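Local coordinates for Alpha/beta hydrolase fold protein (Nakamurella multipartita, PDB 4Y7D) that probably acts as a hydrolase of the alpha/beta-hydrolase fold, its substrate not established, at residues P167-I175 with V186-M194. Residues are numbered along the deposited sequence; the frame is centred on the assembly and turned at random. Where two conformers were deposited one is given.
Sequences PEKLVSATI and VAERVAQIM
Val-190 packs against Ser-172 where the two helices come closest, its CG2 lying 3.5 Å from Ser-172 CA, so that a methyl rests directly on the backbone of the facing helix. Beside this point the interior half is apolar, built from Val-171, Ile-175, Val-186 and Ile-193 with the first methylenes of Arg-189. Ile-175 and Ile-193 meet tip to tip, CD1 to CD1 at 3.8 Å. Chi1 of -65° swings Ile-175 CG1 beside the backbone N and puts CG2 anti to it, between Val-186 CG1 at 3.9 Å and Arg-189 CG at 4.0 Å. Val-171 splits its branches, CG1 sliding past Ile-193 CG2 and CG2 facing the selenium of Met-194. Cut back to an alanine, Ile-175 would probably leave Ile-193 CD1 without its mate and strip part of the cover from the methylenes of Arg-189. The solvent side is looser: Glu-168 lies extended, its CB 3.8 Å from Met-194 CE and its carboxylate beside Met-194 CG, without a polar partner across the interface. Helices 167-177 and 183-194 cross at 134°, within the run of helices between strands 124-130 and 242-247 in the chain, consistent with an alpha/beta-hydrolase cap; helix 153-165 backs Leu-170, helix 197-209 touches Pro-167 and Met-194, and Arg-189 NH1 is hydrogen-bonded to Ala-275 O, after strand 269-273.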
loop_
_atom_site.group_PDB
_atom_site.type_symbol
_atom_site.label_atom_id
_atom_site.label_comp_id
_atom_site.label_asym_id
_atom_site.label_seq_id
_atom_site.Cartn_x
_atom_site.Cartn_y
_atom_site.Cartn_z
ATOM N N PRO A 167 14.318 17.715 3.455
ATOM C CA PRO A 167 13.120 17.021 3.021
ATOM C C PRO A 167 12.793 17.287 1.537
ATOM O O PRO A 167 12.369 16.345 0.825
ATOM C CB PRO A 167 12.038 17.543 3.993
ATOM C CG PRO A 167 12.593 18.823 4.552
ATOM C CD PRO A 167 14.059 18.565 4.626
ATOM N N GLU A 168 12.994 18.520 1.068
ATOM C CA GLU A 168 12.675 18.821 -0.342
ATOM C C GLU A 168 13.479 17.945 -1.307
ATOM O O GLU A 168 12.946 17.438 -2.311
ATOM C CB GLU A 168 12.843 20.303 -0.665
ATOM C CG GLU A 168 12.426 20.651 -2.087
ATOM C CD GLU A 168 12.140 22.126 -2.323
ATOM O OE1 GLU A 168 11.909 22.884 -1.355
ATOM O OE2 GLU A 168 12.161 22.535 -3.492
ATOM N N LYS A 169 14.762 17.745 -1.003
ATOM C CA LYS A 169 15.592 16.886 -1.821
ATOM C C LYS A 169 15.058 15.479 -1.833
ATOM O O LYS A 169 15.046 14.838 -2.872
ATOM C CB LYS A 169 17.074 16.890 -1.353
ATOM C CG LYS A 169 17.866 18.141 -1.744
ATOM C CD LYS A 169 19.400 17.875 -1.742
ATOM C CE LYS A 169 20.286 19.124 -1.631
ATOM N NZ LYS A 169 21.047 19.226 -0.338
ATOM N N LEU A 170 14.590 14.987 -0.682
ATOM C CA LEU A 170 14.056 13.627 -0.614
ATOM C C LEU A 170 12.742 13.516 -1.402
ATOM O O LEU A 170 12.526 12.529 -2.135
ATOM C CB LEU A 170 13.869 13.153 0.821
ATOM C CG LEU A 170 13.503 11.658 0.922
ATOM C CD1 LEU A 170 14.423 10.722 0.129
ATOM C CD2 LEU A 170 13.507 11.176 2.364
ATOM N N VAL A 171 11.869 14.517 -1.250
ATOM C CA VAL A 171 10.594 14.557 -1.983
ATOM C C VAL A 171 10.865 14.520 -3.522
ATOM O O VAL A 171 10.282 13.721 -4.250
ATOM C CB VAL A 171 9.765 15.795 -1.562
ATOM C CG1 VAL A 171 8.618 16.042 -2.521
ATOM C CG2 VAL A 171 9.251 15.631 -0.144
ATOM N N SER A 172 11.783 15.342 -3.980
ATOM C CA SER A 172 12.165 15.384 -5.373
ATOM C C SER A 172 12.683 14.036 -5.890
ATOM O O SER A 172 12.260 13.579 -6.938
ATOM C CB SER A 172 13.193 16.476 -5.595
ATOM O OG SER A 172 13.526 16.601 -6.969
ATOM N N ALA A 173 13.583 13.415 -5.149
ATOM C CA ALA A 173 14.116 12.129 -5.512
ATOM C C ALA A 173 13.044 11.068 -5.606
ATOM O O ALA A 173 13.051 10.237 -6.525
ATOM C CB ALA A 173 15.171 11.713 -4.500
ATOM N N THR A 174 12.097 11.109 -4.670
ATOM C CA THR A 174 11.022 10.130 -4.609
ATOM C C THR A 174 10.028 10.313 -5.788
ATOM O O THR A 174 9.668 9.351 -6.460
ATOM C CB THR A 174 10.286 10.215 -3.249
ATOM O OG1 THR A 174 11.241 10.018 -2.175
ATOM C CG2 THR A 174 9.192 9.159 -3.184
ATOM N N ILE A 175 9.616 11.549 -6.044
ATOM C CA ILE A 175 8.688 11.808 -7.178
ATOM C C ILE A 175 9.331 11.384 -8.508
ATOM O O ILE A 175 8.699 10.713 -9.343
ATOM C CB ILE A 175 8.217 13.265 -7.193
ATOM C CG1 ILE A 175 7.380 13.547 -5.946
ATOM C CG2 ILE A 175 7.434 13.610 -8.481
ATOM C CD1 ILE A 175 6.317 12.519 -5.627
ATOM N N VAL A 186 8.155 16.943 -12.586
ATOM C CA VAL A 186 8.609 16.523 -11.237
ATOM C C VAL A 186 8.683 17.795 -10.366
ATOM O O VAL A 186 8.152 17.817 -9.250
ATOM C CB VAL A 186 9.982 15.792 -11.240
ATOM C CG1 VAL A 186 10.540 15.587 -9.816
ATOM C CG2 VAL A 186 9.880 14.450 -11.927
ATOM N N ALA A 187 9.337 18.853 -10.860
ATOM C CA ALA A 187 9.496 20.085 -10.059
ATOM C C ALA A 187 8.156 20.718 -9.702
ATOM O O ALA A 187 7.961 21.188 -8.578
ATOM C CB ALA A 187 10.383 21.079 -10.776
ATOM N N GLU A 188 7.207 20.665 -10.628
ATOM C CA GLU A 188 5.863 21.184 -10.372
ATOM C C GLU A 188 5.170 20.397 -9.246
ATOM O O GLU A 188 4.522 20.984 -8.371
ATOM C CB GLU A 188 5.029 21.156 -11.657
ATOM C CG GLU A 188 3.647 21.800 -11.533
ATOM C CD GLU A 188 2.939 21.959 -12.887
ATOM O OE1 GLU A 188 3.391 22.761 -13.730
ATOM O OE2 GLU A 188 1.926 21.290 -13.116
ATOM N N ARG A 189 5.333 19.070 -9.262
ATOM C CA ARG A 189 4.748 18.190 -8.260
ATOM C C ARG A 189 5.403 18.418 -6.914
ATOM O O ARG A 189 4.732 18.526 -5.919
ATOM C CB ARG A 189 4.825 16.713 -8.683
ATOM C CG ARG A 189 4.107 15.781 -7.700
ATOM C CD ARG A 189 2.566 15.869 -7.739
ATOM N NE ARG A 189 2.118 15.277 -8.991
ATOM C CZ ARG A 189 1.830 15.941 -10.090
ATOM N NH1 ARG A 189 1.552 15.273 -11.176
ATOM N NH2 ARG A 189 1.781 17.272 -10.100
ATOM N N VAL A 190 6.734 18.566 -6.916
ATOM C CA VAL A 190 7.486 18.818 -5.704
ATOM C C VAL A 190 7.008 20.119 -5.034
ATOM O O VAL A 190 6.805 20.151 -3.820
ATOM C CB VAL A 190 9.012 18.803 -5.994
ATOM C CG1 VAL A 190 9.800 19.323 -4.797
ATOM C CG2 VAL A 190 9.474 17.423 -6.390
ATOM N N ALA A 191 6.813 21.178 -5.811
ATOM C CA ALA A 191 6.394 22.474 -5.239
ATOM C C ALA A 191 5.007 22.374 -4.594
ATOM O O ALA A 191 4.784 22.904 -3.504
ATOM C CB ALA A 191 6.426 23.558 -6.298
ATOM N N GLN A 192 4.105 21.620 -5.239
ATOM C CA GLN A 192 2.793 21.313 -4.666
ATOM C C GLN A 192 2.913 20.610 -3.305
ATOM O O GLN A 192 2.247 20.962 -2.342
ATOM C CB GLN A 192 1.997 20.431 -5.637
ATOM C CG GLN A 192 1.554 21.222 -6.873
ATOM C CD GLN A 192 1.190 20.314 -8.027
ATOM O OE1 GLN A 192 1.211 19.068 -7.898
ATOM N NE2 GLN A 192 0.904 20.914 -9.167
ATOM N N ILE A 193 3.786 19.618 -3.234
ATOM C CA ILE A 193 3.953 18.841 -2.057
ATOM C C ILE A 193 4.554 19.670 -0.933
ATOM O O ILE A 193 4.113 19.590 0.191
ATOM C CB ILE A 193 4.825 17.618 -2.363
ATOM C CG1 ILE A 193 4.036 16.669 -3.268
ATOM C CG2 ILE A 193 5.267 16.918 -1.060
ATOM C CD1 ILE A 193 4.835 15.490 -3.790
HETATM N N MSE A 194 5.542 20.495 -1.249
HETATM C CA MSE A 194 6.152 21.387 -0.252
HETATM C C MSE A 194 5.197 22.491 0.195
HETATM O O MSE A 194 5.476 23.175 1.182
HETATM C CB MSE A 194 7.426 22.025 -0.796
HETATM C CG MSE A 194 8.543 21.050 -1.187
HETATM SE SE MSE A 194 8.868 19.644 0.125
HETATM C CE MSE A 194 9.759 20.781 1.456
#